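Local atomic coordinates of transposon Tn7 transposition protein TnsA (Escherichia coli, PDB entry 1T0F), a protein that makes the 5'-strand DNA breaks of Tn7 transposition as a magnesium- or manganese-dependent, restriction enzyme-like endonuclease, and forms the transposase together with TnsB. Residues 67-72 with 116-121; 50-53 with 58-61; 131-136 with 150-155. One frame throughout, in Å; residues are numbered along the deposited sequence.

Contact 1 of 3, residues 67-72 with 116-121. With MG (magnesium ion), chain E.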
ATOM      1  N   LEU A  67      -3.455   2.371   1.566  1.00 17.89           N
ATOM      2  CA  LEU A  67      -3.846   3.240   0.457  1.00 19.66           C
ATOM      3  C   LEU A  67      -2.808   4.358   0.306  1.00 20.43           C
ATOM      4  O   LEU A  67      -2.374   4.674  -0.807  1.00 18.62           O
ATOM      5  CB  LEU A  67      -5.222   3.865   0.722  1.00 21.06           C
ATOM      6  CG  LEU A  67      -5.699   4.951  -0.254  1.00 21.61           C
ATOM      7  CD1 LEU A  67      -5.875   4.357  -1.649  1.00 21.88           C
ATOM      8  CD2 LEU A  67      -7.015   5.544   0.249  1.00 21.38           C
ATOM      9  N   ALA A  68      -2.411   4.960   1.425  1.00 18.77           N
ATOM     10  CA  ALA A  68      -1.426   6.046   1.373  1.00 19.06           C
ATOM     11  C   ALA A  68      -0.094   5.584   0.771  1.00 19.42           C
ATOM     12  O   ALA A  68       0.517   6.290  -0.038  1.00 19.37           O
ATOM     13  CB  ALA A  68      -1.205   6.617   2.768  1.00 18.13           C
ATOM     14  N   VAL A  69       0.360   4.398   1.161  1.00 18.82           N
ATOM     15  CA  VAL A  69       1.610   3.862   0.639  1.00 19.32           C
ATOM     16  C   VAL A  69       1.462   3.542  -0.848  1.00 18.88           C
ATOM     17  O   VAL A  69       2.360   3.826  -1.641  1.00 18.52           O
ATOM     18  CB  VAL A  69       2.048   2.586   1.411  1.00 19.92           C
ATOM     19  CG1 VAL A  69       3.306   2.004   0.786  1.00 20.81           C
ATOM     20  CG2 VAL A  69       2.309   2.929   2.879  1.00 22.50           C
ATOM     21  N   PHE A  70       0.328   2.959  -1.228  1.00 18.38           N
ATOM     22  CA  PHE A  70       0.090   2.641  -2.630  1.00 19.89           C
ATOM     23  C   PHE A  70       0.123   3.905  -3.499  1.00 19.59           C
ATOM     24  O   PHE A  70       0.803   3.944  -4.522  1.00 18.99           O
ATOM     25  CB  PHE A  70      -1.268   1.960  -2.818  1.00 21.02           C
ATOM     26  CG  PHE A  70      -1.657   1.799  -4.260  1.00 23.99           C
ATOM     27  CD1 PHE A  70      -1.174   0.734  -5.009  1.00 25.63           C
ATOM     28  CD2 PHE A  70      -2.438   2.764  -4.894  1.00 26.37           C
ATOM     29  CE1 PHE A  70      -1.459   0.635  -6.372  1.00 25.08           C
ATOM     30  CE2 PHE A  70      -2.726   2.677  -6.253  1.00 25.53           C
ATOM     31  CZ  PHE A  70      -2.232   1.607  -6.992  1.00 26.20           C
ATOM     32  N   LEU A  71      -0.620   4.932  -3.102  1.00 19.74           N
ATOM     33  CA  LEU A  71      -0.648   6.171  -3.883  1.00 21.76           C
ATOM     34  C   LEU A  71       0.751   6.780  -4.002  1.00 21.46           C
ATOM     35  O   LEU A  71       1.120   7.321  -5.050  1.00 22.03           O
ATOM     36  CB  LEU A  71      -1.617   7.172  -3.252  1.00 21.81           C
ATOM     37  CG  LEU A  71      -3.099   6.776  -3.268  1.00 22.81           C
ATOM     38  CD1 LEU A  71      -3.912   7.750  -2.418  1.00 23.18           C
ATOM     39  CD2 LEU A  71      -3.609   6.760  -4.700  1.00 24.75           C
ATOM     40  N   SER A  72       1.531   6.692  -2.931  1.00 20.49           N
ATOM     41  CA  SER A  72       2.895   7.219  -2.942  1.00 21.04           C
ATOM     42  C   SER A  72       3.774   6.419  -3.907  1.00 22.54           C
ATOM     43  O   SER A  72       4.613   6.992  -4.612  1.00 21.52           O
ATOM     44  CB  SER A  72       3.498   7.179  -1.530  1.00 20.30           C
ATOM     45  OG  SER A  72       2.698   7.905  -0.607  1.00 22.43           O
ATOM     46  N   THR A 116       3.461  -9.874   3.116  1.00 20.42           N
ATOM     47  CA  THR A 116       4.109  -8.572   3.213  1.00 19.84           C
ATOM     48  C   THR A 116       3.215  -7.641   2.407  1.00 19.70           C
ATOM     49  O   THR A 116       2.833  -7.958   1.279  1.00 19.59           O
ATOM     50  CB  THR A 116       5.538  -8.629   2.634  1.00 21.03           C
ATOM     51  OG1 THR A 116       6.365  -9.388   3.521  1.00 21.78           O
ATOM     52  CG2 THR A 116       6.129  -7.226   2.493  1.00 21.56           C
ATOM     53  N   ASP A 117       2.876  -6.493   2.980  1.00 17.22           N
ATOM     54  CA  ASP A 117       1.955  -5.594   2.321  1.00 18.37           C
ATOM     55  C   ASP A 117       2.278  -5.198   0.891  1.00 17.15           C
ATOM     56  O   ASP A 117       1.365  -5.134   0.071  1.00 16.16           O
ATOM     57  CB  ASP A 117       1.720  -4.367   3.196  1.00 18.58           C
ATOM     58  CG  ASP A 117       1.153  -4.750   4.562  1.00 23.87           C
ATOM     59  OD1 ASP A 117       0.440  -5.776   4.635  1.00 28.74           O
ATOM     60  OD2 ASP A 117       1.416  -4.047   5.552  1.00 21.75           O
ATOM     61  N   PHE A 118       3.552  -4.943   0.590  1.00 16.01           N
ATOM     62  CA  PHE A 118       3.950  -4.571  -0.774  1.00 18.73           C
ATOM     63  C   PHE A 118       5.331  -5.085  -1.145  1.00 16.22           C
ATOM     64  O   PHE A 118       6.280  -4.953  -0.370  1.00 18.71           O
ATOM     65  CB  PHE A 118       4.001  -3.043  -0.956  1.00 17.43           C
ATOM     66  CG  PHE A 118       2.702  -2.336  -0.709  1.00 19.43           C
ATOM     67  CD1 PHE A 118       1.737  -2.239  -1.710  1.00 18.52           C
ATOM     68  CD2 PHE A 118       2.462  -1.716   0.518  1.00 18.23           C
ATOM     69  CE1 PHE A 118       0.550  -1.530  -1.494  1.00 19.10           C
ATOM     70  CE2 PHE A 118       1.282  -1.005   0.746  1.00 17.48           C
ATOM     71  CZ  PHE A 118       0.322  -0.908  -0.261  1.00 19.43           C
ATOM     72  N   LEU A 119       5.445  -5.672  -2.331  1.00 16.01           N
ATOM     73  CA  LEU A 119       6.739  -6.110  -2.846  1.00 16.88           C
ATOM     74  C   LEU A 119       6.844  -5.217  -4.079  1.00 18.10           C
ATOM     75  O   LEU A 119       6.002  -5.285  -4.974  1.00 17.32           O
ATOM     76  CB  LEU A 119       6.738  -7.588  -3.249  1.00 17.92           C
ATOM     77  CG  LEU A 119       8.040  -8.013  -3.940  1.00 17.19           C
ATOM     78  CD1 LEU A 119       9.229  -7.797  -3.016  1.00 20.10           C
ATOM     79  CD2 LEU A 119       7.955  -9.483  -4.347  1.00 20.51           C
ATOM     80  N   VAL A 120       7.872  -4.381  -4.118  1.00 19.81           N
ATOM     81  CA  VAL A 120       8.006  -3.405  -5.196  1.00 19.33           C
ATOM     82  C   VAL A 120       9.214  -3.634  -6.081  1.00 19.12           C
ATOM     83  O   VAL A 120      10.300  -3.947  -5.590  1.00 17.82           O
ATOM     84  CB  VAL A 120       8.094  -1.968  -4.586  1.00 19.19           C
ATOM     85  CG1 VAL A 120       8.079  -0.897  -5.693  1.00 18.22           C
ATOM     86  CG2 VAL A 120       6.930  -1.749  -3.613  1.00 18.61           C
ATOM     87  N   ASP A 121       9.002  -3.485  -7.390  1.00 19.09           N
ATOM     88  CA  ASP A 121      10.065  -3.622  -8.382  1.00 20.23           C
ATOM     89  C   ASP A 121      10.245  -2.252  -9.045  1.00 20.31           C
ATOM     90  O   ASP A 121       9.270  -1.613  -9.417  1.00 20.93           O
ATOM     91  CB  ASP A 121       9.681  -4.650  -9.450  1.00 23.97           C
ATOM     92  CG  ASP A 121       9.718  -6.076  -8.929  1.00 28.49           C
ATOM     93  OD1 ASP A 121      10.820  -6.558  -8.601  1.00 32.70           O
ATOM     94  OD2 ASP A 121       8.648  -6.710  -8.847  1.00 34.39           O
TER
HETATM   95 MG    MG E1010       0.344  -4.443   7.661  1.00 30.08          MG
HETATM   96  O   HOH W   1      -1.933  -3.505   6.979  1.00 36.36           O
HETATM   97  O   HOH W   2      -0.796  -5.032   9.732  1.00 39.80           O

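Contact 2 of 3, residues 50-53 with 58-61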
ATOM      1  N   ILE A  50      -8.352  -0.038  -5.962  1.00 24.49           N
ATOM      2  CA  ILE A  50      -7.900   1.063  -6.789  1.00 23.91           C
ATOM      3  C   ILE A  50      -7.125   0.636  -8.025  1.00 21.28           C
ATOM      4  O   ILE A  50      -6.279  -0.255  -7.983  1.00 19.45           O
ATOM      5  CB  ILE A  50      -7.060   2.056  -5.943  1.00 25.11           C
ATOM      6  CG1 ILE A  50      -6.700   3.293  -6.773  1.00 26.56           C
ATOM      7  CG2 ILE A  50      -5.808   1.378  -5.434  1.00 28.10           C
ATOM      8  CD1 ILE A  50      -6.254   4.469  -5.927  1.00 29.25           C
ATOM      9  N   TYR A  51      -7.437   1.297  -9.132  1.00 21.41           N
ATOM     10  CA  TYR A  51      -6.789   1.011 -10.404  1.00 21.30           C
ATOM     11  C   TYR A  51      -5.386   1.610 -10.429  1.00 21.34           C
ATOM     12  O   TYR A  51      -5.154   2.698  -9.891  1.00 22.16           O
ATOM     13  CB  TYR A  51      -7.627   1.593 -11.544  1.00 23.53           C
ATOM     14  CG  TYR A  51      -7.042   1.349 -12.910  1.00 25.25           C
ATOM     15  CD1 TYR A  51      -7.105   0.088 -13.498  1.00 25.67           C
ATOM     16  CD2 TYR A  51      -6.409   2.376 -13.611  1.00 25.05           C
ATOM     17  CE1 TYR A  51      -6.552  -0.147 -14.759  1.00 28.41           C
ATOM     18  CE2 TYR A  51      -5.852   2.150 -14.870  1.00 26.09           C
ATOM     19  CZ  TYR A  51      -5.930   0.886 -15.434  1.00 27.06           C
ATOM     20  OH  TYR A  51      -5.388   0.656 -16.680  1.00 30.00           O
ATOM     21  N   SER A  52      -4.455   0.892 -11.051  1.00 21.49           N
ATOM     22  CA  SER A  52      -3.065   1.340 -11.165  1.00 22.65           C
ATOM     23  C   SER A  52      -2.669   1.490 -12.627  1.00 23.80           C
ATOM     24  O   SER A  52      -2.915   0.586 -13.422  1.00 21.42           O
ATOM     25  CB  SER A  52      -2.122   0.326 -10.522  1.00 24.24           C
ATOM     26  OG  SER A  52      -0.803   0.450 -11.047  1.00 25.95           O
ATOM     27  N   HIS A  53      -2.057   2.622 -12.979  1.00 24.23           N
ATOM     28  CA  HIS A  53      -1.615   2.822 -14.359  1.00 26.07           C
ATOM     29  C   HIS A  53      -0.369   1.978 -14.605  1.00 25.02           C
ATOM     30  O   HIS A  53      -0.126   1.523 -15.724  1.00 25.51           O
ATOM     31  CB  HIS A  53      -1.276   4.291 -14.634  1.00 27.55           C
ATOM     32  CG  HIS A  53      -2.443   5.218 -14.521  1.00 29.14           C
ATOM     33  ND1 HIS A  53      -2.461   6.460 -15.119  1.00 30.60           N
ATOM     34  CD2 HIS A  53      -3.610   5.110 -13.842  1.00 29.53           C
ATOM     35  CE1 HIS A  53      -3.587   7.078 -14.811  1.00 28.57           C
ATOM     36  NE2 HIS A  53      -4.302   6.280 -14.036  1.00 29.38           N
ATOM     37  N   VAL A  58      -6.505  -3.704 -10.720  1.00 21.70           N
ATOM     38  CA  VAL A  58      -7.267  -3.041  -9.671  1.00 22.26           C
ATOM     39  C   VAL A  58      -6.653  -3.693  -8.430  1.00 23.67           C
ATOM     40  O   VAL A  58      -6.780  -4.907  -8.228  1.00 22.79           O
ATOM     41  CB  VAL A  58      -8.776  -3.367  -9.722  1.00 24.88           C
ATOM     42  CG1 VAL A  58      -9.441  -2.927  -8.416  1.00 24.16           C
ATOM     43  CG2 VAL A  58      -9.426  -2.643 -10.897  1.00 24.13           C
ATOM     44  N   HIS A  59      -5.967  -2.896  -7.616  1.00 20.13           N
ATOM     45  CA  HIS A  59      -5.307  -3.416  -6.428  1.00 20.32           C
ATOM     46  C   HIS A  59      -6.220  -3.516  -5.219  1.00 19.65           C
ATOM     47  O   HIS A  59      -7.229  -2.822  -5.128  1.00 20.59           O
ATOM     48  CB  HIS A  59      -4.103  -2.541  -6.072  1.00 20.19           C
ATOM     49  CG  HIS A  59      -3.028  -2.545  -7.113  1.00 20.34           C
ATOM     50  ND1 HIS A  59      -1.799  -3.135  -6.913  1.00 20.02           N
ATOM     51  CD2 HIS A  59      -3.009  -2.050  -8.373  1.00 19.63           C
ATOM     52  CE1 HIS A  59      -1.066  -3.000  -8.006  1.00 20.16           C
ATOM     53  NE2 HIS A  59      -1.778  -2.346  -8.906  1.00 21.48           N
ATOM     54  N   HIS A  60      -5.826  -4.382  -4.289  1.00 20.51           N
ATOM     55  CA  HIS A  60      -6.561  -4.619  -3.049  1.00 20.62           C
ATOM     56  C   HIS A  60      -5.775  -4.101  -1.865  1.00 19.19           C
ATOM     57  O   HIS A  60      -4.757  -4.679  -1.495  1.00 18.36           O
ATOM     58  CB  HIS A  60      -6.790  -6.113  -2.855  1.00 22.86           C
ATOM     59  CG  HIS A  60      -7.815  -6.686  -3.777  1.00 27.71           C
ATOM     60  ND1 HIS A  60      -9.114  -6.924  -3.386  1.00 28.73           N
ATOM     61  CD2 HIS A  60      -7.740  -7.043  -5.080  1.00 31.22           C
ATOM     62  CE1 HIS A  60      -9.797  -7.407  -4.409  1.00 32.02           C
ATOM     63  NE2 HIS A  60      -8.987  -7.488  -5.449  1.00 31.99           N
ATOM     64  N   LEU A  61      -6.263  -3.021  -1.267  1.00 19.79           N
ATOM     65  CA  LEU A  61      -5.608  -2.415  -0.117  1.00 20.65           C
ATOM     66  C   LEU A  61      -6.549  -2.594   1.073  1.00 21.45           C
ATOM     67  O   LEU A  61      -7.748  -2.318   0.974  1.00 20.96           O
ATOM     68  CB  LEU A  61      -5.338  -0.936  -0.408  1.00 21.54           C
ATOM     69  CG  LEU A  61      -4.627  -0.751  -1.761  1.00 21.44           C
ATOM     70  CD1 LEU A  61      -4.485   0.736  -2.077  1.00 24.59           C
ATOM     71  CD2 LEU A  61      -3.277  -1.431  -1.733  1.00 20.24           C
TER

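Contact 3 of 3, residues 131-136 with 150-155. With MG (magnesium ion), chain E.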
ATOM      1  N   ALA A 131      10.752  -4.560  -0.123  1.00 17.82           N
ATOM      2  CA  ALA A 131       9.479  -4.963   0.449  1.00 18.54           C
ATOM      3  C   ALA A 131       9.086  -4.019   1.572  1.00 18.69           C
ATOM      4  O   ALA A 131       9.944  -3.450   2.245  1.00 19.15           O
ATOM      5  CB  ALA A 131       9.577  -6.411   0.973  1.00 16.78           C
ATOM      6  N   ILE A 132       7.781  -3.857   1.766  1.00 19.71           N
ATOM      7  CA  ILE A 132       7.265  -2.976   2.803  1.00 18.91           C
ATOM      8  C   ILE A 132       6.136  -3.608   3.611  1.00 19.34           C
ATOM      9  O   ILE A 132       5.228  -4.226   3.048  1.00 17.30           O
ATOM     10  CB  ILE A 132       6.687  -1.660   2.199  1.00 21.11           C
ATOM     11  CG1 ILE A 132       7.804  -0.814   1.583  1.00 22.58           C
ATOM     12  CG2 ILE A 132       5.949  -0.859   3.283  1.00 20.55           C
ATOM     13  CD1 ILE A 132       7.329   0.542   1.091  1.00 27.68           C
ATOM     14  N   GLN A 133       6.213  -3.469   4.934  1.00 18.02           N
ATOM     15  CA  GLN A 133       5.136  -3.912   5.810  1.00 17.64           C
ATOM     16  C   GLN A 133       4.627  -2.593   6.412  1.00 18.27           C
ATOM     17  O   GLN A 133       5.414  -1.769   6.887  1.00 18.24           O
ATOM     18  CB  GLN A 133       5.636  -4.839   6.931  1.00 18.92           C
ATOM     19  CG  GLN A 133       4.540  -5.183   7.957  1.00 19.92           C
ATOM     20  CD  GLN A 133       3.400  -6.019   7.384  1.00 22.28           C
ATOM     21  OE1 GLN A 133       2.271  -5.978   7.885  1.00 24.21           O
ATOM     22  NE2 GLN A 133       3.691  -6.794   6.349  1.00 20.48           N
ATOM     23  N   VAL A 134       3.317  -2.399   6.362  1.00 17.19           N
ATOM     24  CA  VAL A 134       2.658  -1.200   6.863  1.00 20.98           C
ATOM     25  C   VAL A 134       2.061  -1.465   8.256  1.00 22.07           C
ATOM     26  O   VAL A 134       1.368  -2.454   8.452  1.00 20.96           O
ATOM     27  CB  VAL A 134       1.550  -0.807   5.875  1.00 22.81           C
ATOM     28  CG1 VAL A 134       0.735   0.298   6.413  1.00 26.49           C
ATOM     29  CG2 VAL A 134       2.176  -0.423   4.536  1.00 22.09           C
ATOM     30  N   LYS A 135       2.336  -0.590   9.220  1.00 19.86           N
ATOM     31  CA  LYS A 135       1.818  -0.771  10.578  1.00 21.42           C
ATOM     32  C   LYS A 135       1.480   0.538  11.262  1.00 23.70           C
ATOM     33  O   LYS A 135       2.134   1.550  11.021  1.00 23.42           O
ATOM     34  CB  LYS A 135       2.866  -1.447  11.476  1.00 20.93           C
ATOM     35  CG  LYS A 135       3.159  -2.911  11.203  1.00 22.48           C
ATOM     36  CD  LYS A 135       1.951  -3.777  11.509  1.00 25.44           C
ATOM     37  CE  LYS A 135       2.271  -5.244  11.262  1.00 26.17           C
ATOM     38  NZ  LYS A 135       1.065  -6.107  11.397  1.00 27.22           N
ATOM     39  N   PRO A 136       0.431   0.543  12.103  1.00 24.53           N
ATOM     40  CA  PRO A 136       0.109   1.787  12.800  1.00 25.01           C
ATOM     41  C   PRO A 136       1.315   1.911  13.730  1.00 23.17           C
ATOM     42  O   PRO A 136       1.823   0.898  14.206  1.00 22.80           O
ATOM     43  CB  PRO A 136      -1.156   1.434  13.578  1.00 26.17           C
ATOM     44  CG  PRO A 136      -1.814   0.421  12.698  1.00 28.35           C
ATOM     45  CD  PRO A 136      -0.653  -0.442  12.256  1.00 25.92           C
ATOM     46  N   GLU A 150       9.497  -9.621  13.222  1.00 18.18           N
ATOM     47  CA  GLU A 150      10.835 -10.220  13.216  1.00 18.30           C
ATOM     48  C   GLU A 150      10.870 -11.411  12.252  1.00 19.98           C
ATOM     49  O   GLU A 150      11.856 -11.620  11.538  1.00 17.85           O
ATOM     50  CB  GLU A 150      11.235 -10.659  14.632  1.00 17.94           C
ATOM     51  CG  GLU A 150      12.586 -11.356  14.749  1.00 20.51           C
ATOM     52  CD  GLU A 150      13.759 -10.527  14.245  1.00 24.75           C
ATOM     53  OE1 GLU A 150      13.610  -9.293  14.063  1.00 24.69           O
ATOM     54  OE2 GLU A 150      14.844 -11.116  14.049  1.00 24.63           O
ATOM     55  N   LEU A 151       9.801 -12.201  12.231  1.00 19.82           N
ATOM     56  CA  LEU A 151       9.750 -13.345  11.312  1.00 20.99           C
ATOM     57  C   LEU A 151       9.867 -12.834   9.878  1.00 19.89           C
ATOM     58  O   LEU A 151      10.634 -13.360   9.062  1.00 18.33           O
ATOM     59  CB  LEU A 151       8.423 -14.092  11.448  1.00 21.72           C
ATOM     60  CG  LEU A 151       8.174 -14.882  12.735  1.00 25.66           C
ATOM     61  CD1 LEU A 151       6.791 -15.525  12.665  1.00 23.94           C
ATOM     62  CD2 LEU A 151       9.263 -15.947  12.910  1.00 25.95           C
ATOM     63  N   GLU A 152       9.079 -11.806   9.583  1.00 19.25           N
ATOM     64  CA  GLU A 152       9.055 -11.194   8.259  1.00 19.20           C
ATOM     65  C   GLU A 152      10.419 -10.593   7.918  1.00 19.13           C
ATOM     66  O   GLU A 152      10.906 -10.729   6.792  1.00 18.61           O
ATOM     67  CB  GLU A 152       7.972 -10.109   8.222  1.00 19.69           C
ATOM     68  CG  GLU A 152       7.721  -9.526   6.842  1.00 20.99           C
ATOM     69  CD  GLU A 152       6.610  -8.488   6.835  1.00 23.44           C
ATOM     70  OE1 GLU A 152       6.025  -8.213   7.910  1.00 22.78           O
ATOM     71  OE2 GLU A 152       6.324  -7.950   5.746  1.00 22.23           O
ATOM     72  N   ARG A 153      11.030  -9.924   8.893  1.00 19.61           N
ATOM     73  CA  ARG A 153      12.335  -9.312   8.672  1.00 20.73           C
ATOM     74  C   ARG A 153      13.347 -10.375   8.271  1.00 20.69           C
ATOM     75  O   ARG A 153      14.071 -10.216   7.284  1.00 19.93           O
ATOM     76  CB  ARG A 153      12.817  -8.599   9.936  1.00 20.74           C
ATOM     77  CG  ARG A 153      14.136  -7.850   9.750  1.00 23.10           C
ATOM     78  CD  ARG A 153      14.690  -7.380  11.095  1.00 22.11           C
ATOM     79  NE  ARG A 153      15.240  -8.483  11.887  1.00 22.02           N
ATOM     80  CZ  ARG A 153      16.416  -9.060  11.655  1.00 25.50           C
ATOM     81  NH1 ARG A 153      17.186  -8.648  10.653  1.00 26.73           N
ATOM     82  NH2 ARG A 153      16.823 -10.062  12.422  1.00 25.38           N
ATOM     83  N   ARG A 154      13.394 -11.465   9.033  1.00 19.69           N
ATOM     84  CA  ARG A 154      14.323 -12.552   8.747  1.00 20.47           C
ATOM     85  C   ARG A 154      14.075 -13.176   7.383  1.00 18.15           C
ATOM     86  O   ARG A 154      15.020 -13.545   6.682  1.00 20.35           O
ATOM     87  CB  ARG A 154      14.225 -13.632   9.834  1.00 21.02           C
ATOM     88  CG  ARG A 154      14.712 -13.156  11.186  1.00 23.04           C
ATOM     89  CD  ARG A 154      14.719 -14.289  12.206  1.00 26.40           C
ATOM     90  NE  ARG A 154      15.220 -13.833  13.500  1.00 27.76           N
ATOM     91  CZ  ARG A 154      16.132 -14.482  14.217  1.00 31.06           C
ATOM     92  NH1 ARG A 154      16.648 -15.618  13.767  1.00 29.93           N
ATOM     93  NH2 ARG A 154      16.541 -13.988  15.378  1.00 32.06           N
ATOM     94  N   TYR A 155      12.807 -13.291   7.009  1.00 18.05           N
ATOM     95  CA  TYR A 155      12.432 -13.868   5.723  1.00 20.85           C
ATOM     96  C   TYR A 155      13.095 -13.105   4.580  1.00 20.97           C
ATOM     97  O   TYR A 155      13.797 -13.682   3.747  1.00 20.73           O
ATOM     98  CB  TYR A 155      10.914 -13.804   5.536  1.00 22.12           C
ATOM     99  CG  TYR A 155      10.424 -14.436   4.247  1.00 26.76           C
ATOM    100  CD1 TYR A 155      10.178 -15.809   4.173  1.00 27.56           C
ATOM    101  CD2 TYR A 155      10.213 -13.666   3.101  1.00 25.51           C
ATOM    102  CE1 TYR A 155       9.729 -16.398   2.996  1.00 27.67           C
ATOM    103  CE2 TYR A 155       9.768 -14.249   1.912  1.00 27.17           C
ATOM    104  CZ  TYR A 155       9.527 -15.620   1.875  1.00 28.79           C
ATOM    105  OH  TYR A 155       9.065 -16.217   0.728  1.00 30.75           O
TER
HETATM  106 MG    MG E1010       0.344  -4.443   7.661  1.00 30.08          MG
HETATM  107  O   HOH W   2      -0.796  -5.032   9.732  1.00 39.80           O
HETATM  108  O   HOH W   1      -1.933  -3.505   6.979  1.00 36.36           O

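Contact 1 of 3, residues 67-72 with 116-121
In the helix-on-sheet core of the PDDEXK nuclease fold, F118 of strand 115-122 packs its ring against V69 and F70 of helix 64-75. F118 takes part in every touch between the two segments. CG1 of V69 lies 3.6 Å from CE2 of F118, and the same methyl is 3.8 Å from CD2 of F118, so that it meets the CE2-CD2 flank of the ring obliquely. With CG1 anti to its backbone N (chi1 176°), V69 turns this branch onto the aromatic carbons. F118 in turn holds CG anti to its carbonyl carbon (chi1 -60°), which sends the ring from the strand to the helix. At the far end of the ring, CZ of F118 comes within 4.0 Å of the backbone N of F70, while CE1 of F118 lies 4.2 Å from CB of F70. Only the base of F70 joins in, because its own ring leads away from the strand to meet H59. The side-chain pairs, V69 CG1 with F118 CE2 and F70 CB with F118 CE1, are apolar, and I82 and V134 also pack on F118.

Immediately before F118, the chain turns a corner at D117, and a classic beta bulge sets both residues opposite I132. D117, an active-site residue, binds magnesium through OD2 at 2.4 Å; its OD1 stays 3.3 Å from the metal, so the carboxylate coordinates with one oxygen. Q133 OE1, V134 O and two waters are the other ligands. V69 also packs on an apolar side chain of another protein chain. A helix carrying a catalytic glutamate, E66, laid against a strand carrying a metal-binding aspartate is typical of the restriction endonuclease-like catalytic core.

Contact 2 of 3, residues 50-53 with 58-61
I50 O is approached by two groups from the neighbouring strand. H59 N donates to it at 2.7 Å, with an N-H...O angle of 162°, and V58 CA brings a weaker CA-H...O contact of 3.4 Å to the same oxygen. The return bond runs from I50 N to H59 O at 3.1 Å, making I50 and H59 an antiparallel hydrogen-bonded pair of the beta hairpin formed by strands 48-51 and 58-61. Y51 and V58 are the next, non-hydrogen-bonded pair, with CD1 of Y51 4.4 Å from CG2 of V58 on the other face of the sheet. CG2 of I50 meets CD1 of L61 at 3.7 Å, and both side chains also pack on F70 of helix 64-75. With CG anti to the carbonyl carbon (chi1 -64°), the H59 ring presents an edge to I50 O and brings NE2 within 3.1 Å of S52 CB. Both ring nitrogens are hydrogen-bonded, NE2 to T55 and ND1 to E84. Replacing H59 by an alanine would probably leave T55 and E84 without their imidazole partner and open a gap beside S52. S52 OG is itself held by E74 and by the backbone N of T55.

Contact 3 of 3, residues 131-136 with 150-155
Q133 divides its amide between the metal and E152 of the helix, and it is OE1 that binds magnesium, at 2.5 Å. V134 O is a further ligand at 2.4 Å, and two waters and D117 join it. K135, an active-site residue, does not touch the metal but donates from NZ to water 2 at 2.7 Å. The sequence Q133-V134-K135 thus stands where PDDEXK nucleases carry their (D/E)XK signature.

In the second shell, NE2 of Q133 donates to E152 OE2 at 2.9 Å, on its syn side, although the amide and carboxylate planes stand 75° apart. E152 reaches across with an extended chain, CG anti to the backbone N (chi1 -172°). This somewhat bent bond (144°), with the metal on the other side, is consistent with a fixed amide orientation, and may leave Q133 OE1 slightly richer in electron density. It joins strand 129-134 to helix 143-159 within the beta-alpha-beta unit that continues into parallel strand 163-166. E152 OE2 is in turn gripped by T116 OG1, and more weakly by W163 NE1.

Farther out on the helix, R153 takes E150 side-on, with NE to OE1 and NH2 to OE2, each at 2.8 Å. R154 NE reaches OE2 from the anti side, and R154 NH2 also forms a salt bridge to an acidic side chain of another protein chain.

In the fold
Contacts 1 and 3 meet at the magnesium ion, their centres 13 Å apart on neighbouring strands of one sheet. The two contacts share the metal and both waters; in addition, D117 OD2 lies 2.6 Å from V134 N, a probable hydrogen bond between the two strands. Contact 2 packs on an adjoining side of helix 64-75, with its centre 10 Å from that of contact 1; F70 CE2 packs 3.4 Å from I50 CG2. Contacts 2 and 3 do not touch: their centres are 22 Å apart and their nearest atoms about 8 Å. The L61 side chain nevertheless comes within about 4 Å of that of catalytic E66.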